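Local coordinates for protein alcohol oxidase (Myceliophthora thermophila, PDB 6F74) that binds FAD and, as a VAO-type flavoprotein oxidase, probably oxidises its substrates with molecular oxygen as electron acceptor, at residues K328-L331 with D332-V336; P342-N346 with N347-G351; A390-M393 with N394-K398; R438-P442 with E443-D447; D516-Q519 with H520-H524. One frame throughout, in Å; residues are numbered along the deposited sequence.

Contact 1: residues K328-L331 with D332-V336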
loop_
_atom_site.group_PDB
_atom_site.type_symbol
_atom_site.label_atom_id
_atom_site.label_comp_id
_atom_site.label_asym_id
_atom_site.label_seq_id
_atom_site.Cartn_x
_atom_site.Cartn_y
_atom_site.Cartn_z
ATOM N N LYS A 328 7.316 -25.025 18.652
ATOM C CA LYS A 328 7.403 -26.002 17.574
ATOM C C LYS A 328 5.999 -26.399 17.041
ATOM O O LYS A 328 5.787 -26.337 15.840
ATOM C CB LYS A 328 8.203 -27.207 18.015
ATOM C CG LYS A 328 8.521 -28.151 16.873
ATOM C CD LYS A 328 9.188 -29.429 17.357
ATOM C CE LYS A 328 9.192 -30.478 16.244
ATOM N NZ LYS A 328 7.820 -30.764 15.693
ATOM N N ASP A 329 5.070 -26.755 17.944
ATOM C CA ASP A 329 3.748 -27.235 17.512
ATOM C C ASP A 329 2.892 -26.174 16.811
ATOM O O ASP A 329 2.240 -26.459 15.820
ATOM C CB ASP A 329 2.935 -27.782 18.698
ATOM C CG ASP A 329 3.584 -28.973 19.371
ATOM O OD1 ASP A 329 4.143 -29.871 18.720
ATOM O OD2 ASP A 329 3.523 -28.986 20.597
ATOM N N LEU A 330 2.909 -24.955 17.346
ATOM C CA LEU A 330 2.239 -23.817 16.715
ATOM C C LEU A 330 2.710 -23.590 15.300
ATOM O O LEU A 330 1.914 -23.368 14.381
ATOM C CB LEU A 330 2.448 -22.517 17.519
ATOM C CG LEU A 330 1.846 -21.263 16.844
ATOM C CD1 LEU A 330 0.329 -21.426 16.687
ATOM C CD2 LEU A 330 2.187 -20.006 17.596
ATOM N N LEU A 331 4.009 -23.605 15.127
ATOM C CA LEU A 331 4.600 -23.343 13.812
ATOM C C LEU A 331 4.399 -24.518 12.876
ATOM O O LEU A 331 4.251 -24.302 11.685
ATOM C CB LEU A 331 6.083 -22.959 13.932
ATOM C CG LEU A 331 6.467 -21.658 14.659
ATOM C CD1 LEU A 331 7.900 -21.231 14.385
ATOM C CD2 LEU A 331 5.565 -20.476 14.334
ATOM N N ASP A 332 4.360 -25.751 13.391
ATOM C CA ASP A 332 4.008 -26.918 12.563
ATOM C C ASP A 332 2.623 -26.684 11.930
ATOM O O ASP A 332 2.439 -26.872 10.730
ATOM C CB ASP A 332 3.973 -28.231 13.385
ATOM C CG ASP A 332 5.383 -28.711 13.835
ATOM O OD1 ASP A 332 6.402 -28.075 13.521
ATOM O OD2 ASP A 332 5.464 -29.750 14.507
ATOM N N ALA A 333 1.660 -26.268 12.756
ATOM C CA ALA A 333 0.281 -26.076 12.330
ATOM C C ALA A 333 0.154 -24.907 11.360
ATOM O O ALA A 333 -0.639 -24.970 10.448
ATOM C CB ALA A 333 -0.614 -25.863 13.539
ATOM N N ILE A 334 0.952 -23.858 11.556
ATOM C CA ILE A 334 0.973 -22.698 10.654
ATOM C C ILE A 334 1.537 -23.100 9.286
ATOM O O ILE A 334 1.015 -22.685 8.233
ATOM C CB ILE A 334 1.741 -21.512 11.284
ATOM C CG1 ILE A 334 0.893 -20.971 12.440
ATOM C CG2 ILE A 334 1.999 -20.413 10.258
ATOM C CD1 ILE A 334 1.528 -19.890 13.278
ATOM N N ALA A 335 2.570 -23.928 9.303
ATOM C CA ALA A 335 3.088 -24.504 8.078
ATOM C C ALA A 335 1.999 -25.308 7.348
ATOM O O ALA A 335 1.793 -25.095 6.170
ATOM C CB ALA A 335 4.303 -25.367 8.360
ATOM N N VAL A 336 1.303 -26.195 8.066
ATOM C CA VAL A 336 0.208 -26.988 7.490
ATOM C C VAL A 336 -0.871 -26.084 6.908
ATOM O O VAL A 336 -1.355 -26.321 5.820
ATOM C CB VAL A 336 -0.442 -27.946 8.540
ATOM C CG1 VAL A 336 -1.765 -28.526 8.039
ATOM C CG2 VAL A 336 0.506 -29.085 8.887
#
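The carbonyl oxygen of Lys-328 is held by two donors: Asp-332 N reaches it over 2.9 Å, in the carbonyl plane and with an N-H...O angle of 153°, and Arg-452 NH2 of helix 448-458 bonds to it as well. The same aspartate turns its carboxylate back toward the lysine. Its CG lies anti to its own carbonyl carbon (chi1 -70°), which brings OD2 to within 2.8 Å of Lys-328 NZ, a salt bridge whose hydrogen bond is weak. The lysine chain runs out nearly straight and bends only at its last torsion, bringing NZ round to OD2, while OD1 is taken by Arg-452 NE in a second salt bridge. One carboxylate thus joins two basic groups, one of them on a neighbouring helix. With an alanine here, Lys-328 NZ and Arg-452 NE would probably lose these carboxylate partners, and the tie between the two helices would weaken. Asp-329 OD1 stands 4.4 Å from Asp-332 OD2, a like-charge approach that Lys-328 NZ is likely to temper. All this belongs to the first turns of helix 328-346, where i to i+4 backbone bonds continue, Ala-335 N to Leu-331 O being 2.9 Å long. The other flank is apolar: Ile-334 sends CD1 obliquely across the branch of Leu-330, 3.8 Å from its CG, and the same CD1 lies 4.2 Å from Leu-331 CD2. Ile-334 and Leu-331 both also rest on Trp-355 of strand 349-356, and Ala-333 touches Leu-403 of strand 403-412.

Contact 2: residues P342-N346 with N347-G351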
loop_
_atom_site.group_PDB
_atom_site.type_symbol
_atom_site.label_atom_id
_atom_site.label_comp_id
_atom_site.label_asym_id
_atom_site.label_seq_id
_atom_site.Cartn_x
_atom_site.Cartn_y
_atom_site.Cartn_z
ATOM N N PRO A 342 -4.170 -22.800 -0.967
ATOM C CA PRO A 342 -4.620 -22.827 -2.355
ATOM C C PRO A 342 -5.967 -23.518 -2.540
ATOM O O PRO A 342 -6.786 -23.042 -3.329
ATOM C CB PRO A 342 -3.482 -23.551 -3.084
ATOM C CG PRO A 342 -2.284 -23.272 -2.246
ATOM C CD PRO A 342 -2.784 -23.289 -0.835
ATOM N N ALA A 343 -6.177 -24.623 -1.837
ATOM C CA ALA A 343 -7.474 -25.292 -1.848
ATOM C C ALA A 343 -8.583 -24.349 -1.385
ATOM O O ALA A 343 -9.629 -24.227 -2.018
ATOM C CB ALA A 343 -7.443 -26.547 -0.963
ATOM N N LEU A 344 -8.323 -23.666 -0.283
ATOM C CA LEU A 344 -9.244 -22.654 0.215
ATOM C C LEU A 344 -9.527 -21.569 -0.834
ATOM O O LEU A 344 -10.690 -21.246 -1.100
ATOM C CB LEU A 344 -8.751 -22.061 1.523
ATOM C CG LEU A 344 -9.324 -22.759 2.747
ATOM C CD1 LEU A 344 -9.035 -24.260 2.783
ATOM C CD2 LEU A 344 -8.820 -22.065 4.006
ATOM N N SER A 345 -8.471 -21.061 -1.452
ATOM C CA SER A 345 -8.628 -20.086 -2.504
ATOM C C SER A 345 -9.481 -20.618 -3.653
ATOM O O SER A 345 -10.373 -19.916 -4.129
ATOM C CB SER A 345 -7.280 -19.626 -3.035
ATOM O OG SER A 345 -7.458 -18.572 -3.955
ATOM N N ASN A 346 -9.201 -21.844 -4.104
ATOM C CA ASN A 346 -10.028 -22.497 -5.117
ATOM C C ASN A 346 -11.512 -22.645 -4.747
ATOM O O ASN A 346 -12.372 -22.669 -5.617
ATOM C CB ASN A 346 -9.466 -23.881 -5.441
ATOM C CG ASN A 346 -10.193 -24.534 -6.586
ATOM O OD1 ASN A 346 -10.690 -23.817 -7.465
ATOM N ND2 ASN A 346 -10.298 -25.895 -6.584
ATOM N N ASN A 347 -11.790 -22.758 -3.458
ATOM C CA ASN A 347 -13.142 -22.818 -2.936
ATOM C C ASN A 347 -13.795 -21.444 -2.714
ATOM O O ASN A 347 -14.841 -21.384 -2.069
ATOM C CB ASN A 347 -13.140 -23.597 -1.586
ATOM C CG ASN A 347 -12.713 -25.048 -1.732
ATOM O OD1 ASN A 347 -12.753 -25.598 -2.819
ATOM N ND2 ASN A 347 -12.315 -25.682 -0.617
ATOM N N GLY A 348 -13.208 -20.347 -3.210
ATOM C CA GLY A 348 -13.786 -19.013 -3.007
ATOM C C GLY A 348 -13.534 -18.315 -1.682
ATOM O O GLY A 348 -14.254 -17.378 -1.307
ATOM N N VAL A 349 -12.493 -18.750 -0.970
ATOM C CA VAL A 349 -12.123 -18.175 0.310
ATOM C C VAL A 349 -11.043 -17.096 0.097
ATOM O O VAL A 349 -10.103 -17.259 -0.704
ATOM C CB VAL A 349 -11.612 -19.238 1.316
ATOM C CG1 VAL A 349 -11.343 -18.624 2.686
ATOM C CG2 VAL A 349 -12.627 -20.356 1.489
ATOM N N ALA A 350 -11.205 -16.000 0.828
ATOM C CA ALA A 350 -10.257 -14.891 0.830
ATOM C C ALA A 350 -10.184 -14.275 2.223
ATOM O O ALA A 350 -11.052 -14.517 3.080
ATOM C CB ALA A 350 -10.657 -13.844 -0.200
ATOM N N GLY A 351 -9.155 -13.450 2.430
ATOM C CA GLY A 351 -9.044 -12.651 3.659
ATOM C C GLY A 351 -7.642 -12.582 4.210
ATOM O O GLY A 351 -6.660 -12.747 3.477
HETATM O O HOH W 1 -7.982 -16.533 -2.477
#
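Leu-344 O receives two backbone donors, Val-349 N at 3.1 Å from above its carbonyl plane and, weakly, Asn-347 N. Beside it Gly-348 N reaches Ser-345 O over 3.0 Å, its donor standing 60° out of that carbonyl plane. These two bonds, the shorter loop within the longer, with Gly-348 at positive phi (81°), make a Schellman motif that closes helix 328-346 and releases the chain into strand 349-356. A side chain at Gly-348 would meet the carbonyl oxygen of the residue before it. The apolar partner of the motif is Val-349, whose CB comes 4.0 Å from Leu-344 CB, while its CG2 settles 3.4 Å from Leu-344 O. On the polar flank a water joins helix to strand, 2.6 Å from Ser-345 OG and donating to Val-349 O at 2.9 Å. Asn-347 N also keeps the last ordinary helical bond, to Ala-343 O; the side-chain amide of Asn-347 lies near that oxygen without bonding to it, and ND2 bonds to Ala-388 O of helix 382-396. Farther out, Leu-344 leans on Pro-391 and Leu-392 of the same helix, and Val-349 on Phe-375 and Thr-377 of strand 370-378. With Ala-343 O, Leu-344 O and Ser-345 O taken up by N-H groups that follow, and Val-349 O served by a water, the helix can probably end at a partly buried corner at little polar cost.

Contact 3: residues A390-M393 with N394-K398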
loop_
_atom_site.group_PDB
_atom_site.type_symbol
_atom_site.label_atom_id
_atom_site.label_comp_id
_atom_site.label_asym_id
_atom_site.label_seq_id
_atom_site.Cartn_x
_atom_site.Cartn_y
_atom_site.Cartn_z
ATOM N N ALA A 390 -13.193 -26.523 4.998
ATOM C CA ALA A 390 -13.037 -27.864 5.504
ATOM C C ALA A 390 -11.638 -28.404 5.279
ATOM O O ALA A 390 -11.081 -28.962 6.213
ATOM C CB ALA A 390 -14.098 -28.803 4.939
ATOM N N PRO A 391 -11.042 -28.214 4.072
ATOM C CA PRO A 391 -9.699 -28.764 3.900
ATOM C C PRO A 391 -8.717 -28.295 4.990
ATOM O O PRO A 391 -7.906 -29.098 5.461
ATOM C CB PRO A 391 -9.288 -28.258 2.513
ATOM C CG PRO A 391 -10.586 -28.056 1.799
ATOM C CD PRO A 391 -11.464 -27.479 2.866
ATOM N N LEU A 392 -8.850 -27.039 5.412
ATOM C CA LEU A 392 -8.067 -26.503 6.537
ATOM C C LEU A 392 -8.454 -27.063 7.906
ATOM O O LEU A 392 -7.577 -27.480 8.650
ATOM C CB LEU A 392 -8.134 -24.965 6.596
ATOM C CG LEU A 392 -7.309 -24.318 7.731
ATOM C CD1 LEU A 392 -5.849 -24.723 7.759
ATOM C CD2 LEU A 392 -7.460 -22.816 7.618
ATOM N N MET A 393 -9.732 -27.062 8.252
ATOM C CA MET A 393 -10.147 -27.586 9.595
ATOM C C MET A 393 -9.868 -29.064 9.764
ATOM O O MET A 393 -9.447 -29.511 10.841
ATOM C CB MET A 393 -11.622 -27.265 9.877
ATOM C CG MET A 393 -11.958 -25.782 9.757
ATOM S SD MET A 393 -10.951 -24.710 10.807
ATOM C CE MET A 393 -9.628 -24.235 9.797
ATOM N N ASN A 394 -10.032 -29.811 8.674
ATOM C CA ASN A 394 -9.684 -31.221 8.667
ATOM C C ASN A 394 -8.187 -31.409 8.910
ATOM O O ASN A 394 -7.806 -32.308 9.670
ATOM C CB ASN A 394 -10.085 -31.891 7.350
ATOM C CG ASN A 394 -11.599 -31.942 7.140
ATOM O OD1 ASN A 394 -12.398 -31.802 8.073
ATOM N ND2 ASN A 394 -12.000 -32.203 5.905
ATOM N N ALA A 395 -7.350 -30.588 8.288
ATOM C CA ALA A 395 -5.905 -30.723 8.462
ATOM C C ALA A 395 -5.495 -30.339 9.866
ATOM O O ALA A 395 -4.539 -30.894 10.398
ATOM C CB ALA A 395 -5.133 -29.921 7.434
ATOM N N LEU A 396 -6.225 -29.404 10.465
ATOM C CA LEU A 396 -6.000 -28.999 11.861
ATOM C C LEU A 396 -6.475 -29.937 12.945
ATOM O O LEU A 396 -6.025 -29.785 14.056
ATOM C CB LEU A 396 -6.604 -27.616 12.122
ATOM C CG LEU A 396 -5.842 -26.487 11.417
ATOM C CD1 LEU A 396 -6.635 -25.190 11.535
ATOM C CD2 LEU A 396 -4.412 -26.330 11.951
ATOM N N LYS A 397 -7.340 -30.902 12.643
ATOM C CA LYS A 397 -7.727 -31.942 13.623
ATOM C C LYS A 397 -6.532 -32.674 14.225
ATOM O O LYS A 397 -6.595 -33.079 15.371
ATOM C CB LYS A 397 -8.673 -32.985 13.017
ATOM C CG LYS A 397 -10.046 -32.448 12.647
ATOM C CD LYS A 397 -10.806 -33.471 11.816
ATOM C CE LYS A 397 -12.163 -32.952 11.372
ATOM N NZ LYS A 397 -12.942 -34.028 10.714
ATOM N N LYS A 398 -5.440 -32.813 13.495
ATOM C CA LYS A 398 -4.233 -33.505 14.020
ATOM C C LYS A 398 -3.534 -32.767 15.148
ATOM O O LYS A 398 -2.661 -33.339 15.813
ATOM C CB LYS A 398 -3.185 -33.756 12.919
ATOM C CG LYS A 398 -3.662 -34.583 11.722
ATOM C CD LYS A 398 -4.144 -35.960 12.151
ATOM C CE LYS A 398 -3.866 -37.054 11.129
ATOM N NZ LYS A 398 -4.319 -38.369 11.620
#
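Ala-390 O and Asn-394 N make the straightest backbone bond here, 2.8 Å long at 169° and nearly along the C=O axis. The next i to i+4 bond, Ala-395 N to Pro-391 O, is 3.2 Å long, with its donor above the carbonyl plane; Leu-396 N to Leu-392 O is 3.0 Å. The bond from Lys-397 N to Met-393 O is weak, at 128°. Pro-391 has no N-H to give to the preceding turn, and the helix is kinked there. Among the side chains, Leu-396 carries the contact. Its CD1 rests against two neighbours, 3.9 Å from Leu-392 CD1, which crosses it at a slant, and 3.6 Å from Met-393 CE. Met-393 lies alongside, pointing the same way; bends at chi2 (-56°) and chi3 curl its thioether so that the methyl turns back to the leucine. Cutting Leu-396 back to an alanine is likely to open a gap beside Leu-392 CD1 and Met-393 CE, where the leucine CD1 lay, and to leave the methionine methyl less firmly held. On the outer flank the amide of Asn-394 folds back over the preceding turn, its CG 3.2 Å from Ala-390 O. The helix packs on two elements: Leu-392, Met-393 and Leu-396 meet Leu-316 on strand 311-320, while Pro-391 and Ala-395 meet Gln-340 and Leu-392 meets Leu-337, both on helix 328-346.

Contact 4: residues R438-P442 with E443-D447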
loop_
_atom_site.group_PDB
_atom_site.type_symbol
_atom_site.label_atom_id
_atom_site.label_comp_id
_atom_site.label_asym_id
_atom_site.label_seq_id
_atom_site.Cartn_x
_atom_site.Cartn_y
_atom_site.Cartn_z
ATOM N N ARG A 438 6.170 -11.663 -0.532
ATOM C CA ARG A 438 6.406 -12.710 -1.493
ATOM C C ARG A 438 5.096 -13.365 -1.890
ATOM O O ARG A 438 4.353 -13.880 -1.042
ATOM C CB ARG A 438 7.376 -13.742 -0.950
ATOM C CG ARG A 438 7.966 -14.626 -2.053
ATOM C CD ARG A 438 8.988 -13.873 -2.872
ATOM N NE ARG A 438 9.480 -14.627 -4.017
ATOM C CZ ARG A 438 10.135 -14.085 -5.055
ATOM N NH1 ARG A 438 10.385 -12.766 -5.110
ATOM N NH2 ARG A 438 10.542 -14.871 -6.050
ATOM N N LEU A 439 4.799 -13.298 -3.182
ATOM C CA LEU A 439 3.673 -14.015 -3.741
ATOM C C LEU A 439 4.053 -15.499 -3.733
ATOM O O LEU A 439 5.188 -15.848 -4.078
ATOM C CB LEU A 439 3.347 -13.525 -5.141
ATOM C CG LEU A 439 2.456 -12.274 -5.285
ATOM C CD1 LEU A 439 3.102 -11.033 -4.650
ATOM C CD2 LEU A 439 2.229 -12.030 -6.774
ATOM N N ILE A 440 3.122 -16.352 -3.314
ATOM C CA ILE A 440 3.360 -17.802 -3.171
ATOM C C ILE A 440 2.490 -18.606 -4.140
ATOM O O ILE A 440 1.259 -18.545 -4.061
ATOM C CB ILE A 440 3.056 -18.283 -1.736
ATOM C CG1 ILE A 440 3.804 -17.438 -0.705
ATOM C CG2 ILE A 440 3.419 -19.739 -1.562
ATOM C CD1 ILE A 440 5.310 -17.364 -0.861
ATOM N N ASN A 441 3.148 -19.351 -5.039
ATOM C CA ASN A 441 2.457 -20.252 -5.990
ATOM C C ASN A 441 2.186 -21.620 -5.321
ATOM O O ASN A 441 2.953 -22.041 -4.452
ATOM C CB ASN A 441 3.286 -20.426 -7.268
ATOM C CG ASN A 441 4.655 -21.025 -7.001
ATOM O OD1 ASN A 441 5.406 -20.512 -6.184
ATOM N ND2 ASN A 441 4.964 -22.144 -7.670
ATOM N N PRO A 442 1.110 -22.327 -5.720
ATOM C CA PRO A 442 0.765 -23.581 -5.020
ATOM C C PRO A 442 1.875 -24.625 -4.948
ATOM O O PRO A 442 1.999 -25.325 -3.937
ATOM C CB PRO A 442 -0.397 -24.143 -5.835
ATOM C CG PRO A 442 -0.954 -22.986 -6.577
ATOM C CD PRO A 442 0.178 -22.036 -6.823
ATOM N N GLU A 443 2.652 -24.714 -6.029
ATOM C CA GLU A 443 3.724 -25.698 -6.193
ATOM C C GLU A 443 4.868 -25.492 -5.203
ATOM O O GLU A 443 5.634 -26.413 -4.963
ATOM C CB GLU A 443 4.317 -25.656 -7.625
ATOM C CG GLU A 443 3.315 -26.019 -8.742
ATOM C CD GLU A 443 2.447 -24.847 -9.213
ATOM O OE1 GLU A 443 2.665 -23.720 -8.742
ATOM O OE2 GLU A 443 1.506 -25.054 -10.000
ATOM N N ALA A 444 4.999 -24.283 -4.659
ATOM C CA ALA A 444 6.002 -24.003 -3.631
ATOM C C ALA A 444 5.628 -24.625 -2.280
ATOM O O ALA A 444 6.473 -24.634 -1.381
ATOM C CB ALA A 444 6.201 -22.506 -3.476
ATOM N N LEU A 445 4.418 -25.178 -2.147
ATOM C CA LEU A 445 3.879 -25.601 -0.857
ATOM C C LEU A 445 3.588 -27.073 -0.709
ATOM O O LEU A 445 3.008 -27.485 0.270
ATOM C CB LEU A 445 2.566 -24.857 -0.589
ATOM C CG LEU A 445 2.646 -23.348 -0.533
ATOM C CD1 LEU A 445 1.221 -22.811 -0.648
ATOM C CD2 LEU A 445 3.307 -22.901 0.753
ATOM N N THR A 446 3.982 -27.883 -1.677
ATOM C CA THR A 446 3.628 -29.283 -1.680
ATOM C C THR A 446 4.570 -30.053 -0.744
ATOM O O THR A 446 4.170 -31.088 -0.180
ATOM C CB THR A 446 3.680 -29.872 -3.096
ATOM O OG1 THR A 446 5.023 -29.844 -3.567
ATOM C CG2 THR A 446 2.792 -29.080 -4.083
ATOM N N ASP A 447 5.796 -29.563 -0.550
ATOM C CA ASP A 447 6.731 -30.202 0.390
ATOM C C ASP A 447 6.637 -29.516 1.752
ATOM O O ASP A 447 7.135 -28.416 1.944
ATOM C CB ASP A 447 8.168 -30.139 -0.155
ATOM C CG ASP A 447 9.167 -30.930 0.734
ATOM O OD1 ASP A 447 9.051 -30.864 1.975
ATOM O OD2 ASP A 447 10.060 -31.633 0.189
#
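Ile-440 and Leu-445 form the tight half of this contact, their side chains crossing at about a right angle. Ile-440 CG2 presses on the fork of the leucine, 3.8 Å from Leu-445 CG and 3.9 Å from both CD1 and CD2. The pair is buried against Phe-498 of strand 498-503, and Pro-342 of helix 328-346 covers Leu-445 as well. Two i to i+3 backbone bonds fold the chain so tightly: Ala-444 N to Asn-441 O and Leu-445 N to Pro-442 O, each 3.0 Å and each with its donor about 50° above the carbonyl plane. They make the short 3-10 turn by which edge strand 435-440 of the seven-stranded sheet passes toward helix 448-458. The other half is looser and nearer solvent. There Asn-441 ND2 donates to Glu-443 OE1 over 3.0 Å, meeting the anti side of the carboxylate; the two side chains cross at about a right angle, although their amide and carboxylate planes are only 26° apart. With Asn-441 CG between its backbone N and carbonyl carbon, the crowded position (chi1 60°), and the glutamate bent at chi2, these ends meet beside the proline ring, Pro-442 CD being 3.6 Å from OE1. Asn-441 OD1 turns to the methyl of Ala-444 at 3.5 Å. The exposed glutamate is bound to a neutral amide in this contact, so the link is probably modest in strength; the glutamate's charge is probably shared with solvent, and the turn seems to rest chiefly on its backbone bonds and the buried leucine.

Contact 5: residues D516-Q519 with H520-H524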
loop_
_atom_site.group_PDB
_atom_site.type_symbol
_atom_site.label_atom_id
_atom_site.label_comp_id
_atom_site.label_asym_id
_atom_site.label_seq_id
_atom_site.Cartn_x
_atom_site.Cartn_y
_atom_site.Cartn_z
ATOM N N ASP A 516 19.975 -0.441 9.920
ATOM C CA ASP A 516 20.692 -1.324 8.982
ATOM C C ASP A 516 20.634 -2.789 9.434
ATOM O O ASP A 516 20.524 -3.691 8.595
ATOM C CB ASP A 516 22.170 -0.938 8.826
ATOM C CG ASP A 516 22.377 0.437 8.248
ATOM O OD1 ASP A 516 21.476 1.017 7.557
ATOM O OD2 ASP A 516 23.473 0.955 8.496
ATOM N N TYR A 517 20.723 -3.016 10.748
ATOM C CA TYR A 517 20.563 -4.370 11.316
ATOM C C TYR A 517 19.161 -4.909 11.020
ATOM O O TYR A 517 19.005 -6.023 10.549
ATOM C CB TYR A 517 20.857 -4.408 12.846
ATOM C CG TYR A 517 20.429 -5.730 13.448
ATOM C CD1 TYR A 517 21.210 -6.866 13.302
ATOM C CD2 TYR A 517 19.209 -5.859 14.096
ATOM C CE1 TYR A 517 20.812 -8.104 13.827
ATOM C CE2 TYR A 517 18.774 -7.082 14.609
ATOM C CZ TYR A 517 19.578 -8.204 14.480
ATOM O OH TYR A 517 19.106 -9.434 14.969
ATOM N N VAL A 518 18.137 -4.122 11.294
ATOM C CA VAL A 518 16.761 -4.574 11.051
ATOM C C VAL A 518 16.490 -4.754 9.560
ATOM O O VAL A 518 15.876 -5.741 9.171
ATOM C CB VAL A 518 15.725 -3.638 11.692
ATOM C CG1 VAL A 518 14.304 -4.054 11.311
ATOM C CG2 VAL A 518 15.870 -3.664 13.204
ATOM N N GLN A 519 16.928 -3.811 8.737
ATOM C CA GLN A 519 16.717 -3.907 7.286
ATOM C C GLN A 519 17.365 -5.164 6.706
ATOM O O GLN A 519 16.781 -5.822 5.838
ATOM C CB GLN A 519 17.271 -2.674 6.545
ATOM C CG GLN A 519 16.928 -2.653 5.064
ATOM C CD GLN A 519 15.422 -2.605 4.849
ATOM O OE1 GLN A 519 14.810 -1.573 5.088
ATOM N NE2 GLN A 519 14.818 -3.727 4.437
ATOM N N HIS A 520 18.559 -5.490 7.199
ATOM C CA HIS A 520 19.258 -6.713 6.828
ATOM C C HIS A 520 18.522 -7.987 7.222
ATOM O O HIS A 520 18.511 -8.941 6.454
ATOM C CB HIS A 520 20.650 -6.756 7.468
ATOM C CG HIS A 520 21.443 -7.980 7.103
ATOM N ND1 HIS A 520 22.213 -8.053 5.960
ATOM C CD2 HIS A 520 21.526 -9.196 7.693
ATOM C CE1 HIS A 520 22.768 -9.248 5.886
ATOM N NE2 HIS A 520 22.355 -9.963 6.914
ATOM N N GLN A 521 17.949 -8.026 8.422
ATOM C CA GLN A 521 17.123 -9.164 8.809
ATOM C C GLN A 521 15.920 -9.305 7.876
ATOM O O GLN A 521 15.637 -10.396 7.420
ATOM C CB GLN A 521 16.641 -9.045 10.258
ATOM C CG GLN A 521 17.753 -9.156 11.331
ATOM C CD GLN A 521 18.542 -10.437 11.262
ATOM O OE1 GLN A 521 17.983 -11.511 11.383
ATOM N NE2 GLN A 521 19.850 -10.331 11.043
ATOM N N VAL A 522 15.227 -8.200 7.583
ATOM C CA VAL A 522 14.054 -8.239 6.733
ATOM C C VAL A 522 14.398 -8.643 5.308
ATOM O O VAL A 522 13.754 -9.545 4.752
ATOM C CB VAL A 522 13.291 -6.914 6.754
ATOM C CG1 VAL A 522 12.106 -6.926 5.782
ATOM C CG2 VAL A 522 12.751 -6.665 8.174
ATOM N N THR A 523 15.413 -8.014 4.727
ATOM C CA THR A 523 15.772 -8.277 3.331
ATOM C C THR A 523 16.490 -9.615 3.127
ATOM O O THR A 523 16.081 -10.412 2.274
ATOM C CB THR A 523 16.641 -7.128 2.735
ATOM O OG1 THR A 523 15.912 -5.880 2.749
ATOM C CG2 THR A 523 17.056 -7.466 1.277
ATOM N N HIS A 524 17.556 -9.854 3.902
ATOM C CA HIS A 524 18.477 -10.967 3.650
ATOM C C HIS A 524 18.310 -12.209 4.515
ATOM O O HIS A 524 18.958 -13.204 4.220
ATOM C CB HIS A 524 19.942 -10.485 3.754
ATOM C CG HIS A 524 20.289 -9.425 2.755
ATOM N ND1 HIS A 524 20.366 -9.681 1.400
ATOM C CD2 HIS A 524 20.552 -8.111 2.907
ATOM C CE1 HIS A 524 20.684 -8.574 0.759
ATOM N NE2 HIS A 524 20.799 -7.602 1.650
#
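Gln-519 sends CG away from its backbone N and then bends at chi2 (62°), which swings its amide along the helix to Thr-523, one turn on. NE2 donates to Thr-523 OG1 over 2.9 Å, tilted from the amide plane and with an angle of 143°. This is an i to i+4 pairing on helix 512-533, in which backbone bonds follow the same spacing: Thr-523 N to Gln-519 O is the shortest at 2.8 Å, and Val-522 N to Val-518 O is 3.0 Å. The helix widens to a pi-type turn at 521-524. Thr-523 OG1 has a second partner in Asp-545 OD2, so the hydroxyl links the amide of Gln-519 to a loop carboxylate. Another face of the helix carries Tyr-517 and Gln-521. Here Tyr-517 CG lies opposite its backbone N, which sets the ring beside Gln-521. Gln-521 CG sits over one face as a CH-pi contact, 4.1 Å from the ring centroid and displaced toward the rim. The amide beyond it is roughly parallel to the ring, the planes 21° apart. The phenol OH bonds to Glu-464 and Lys-461, which helps to fix the ring. Val-518 and Val-522 meet loosely, CG1 to CG2 at 4.4 Å. Over the same face of the tyrosine that carries Gln-521 CG, near the rim, Gln-521 NE2 comes 3.7 Å from Tyr-517 CE1.

Contacts 1 and 2 mark the start and the end of helix 328-346, their centres about 20 Å apart. Contact 3, on helix 382-396, packs against both: Val-336 CG1 lies 3.7 Å from Ala-395 CB, and Leu-344 CD1 lies 3.8 Å from Leu-392 N. Contact 4 joins the group through contact 2, with Pro-342 CG 3.9 Å from Leu-445 CD1; both reach the seven-stranded sheet. Contact 5 stands apart, its nearest atoms about 9 Å from those of contact 4. As for the flavin site, the side chain of Ile-440 in contact 4 is about 11 Å from that of the FAD-binding Tyr-540, without touching it.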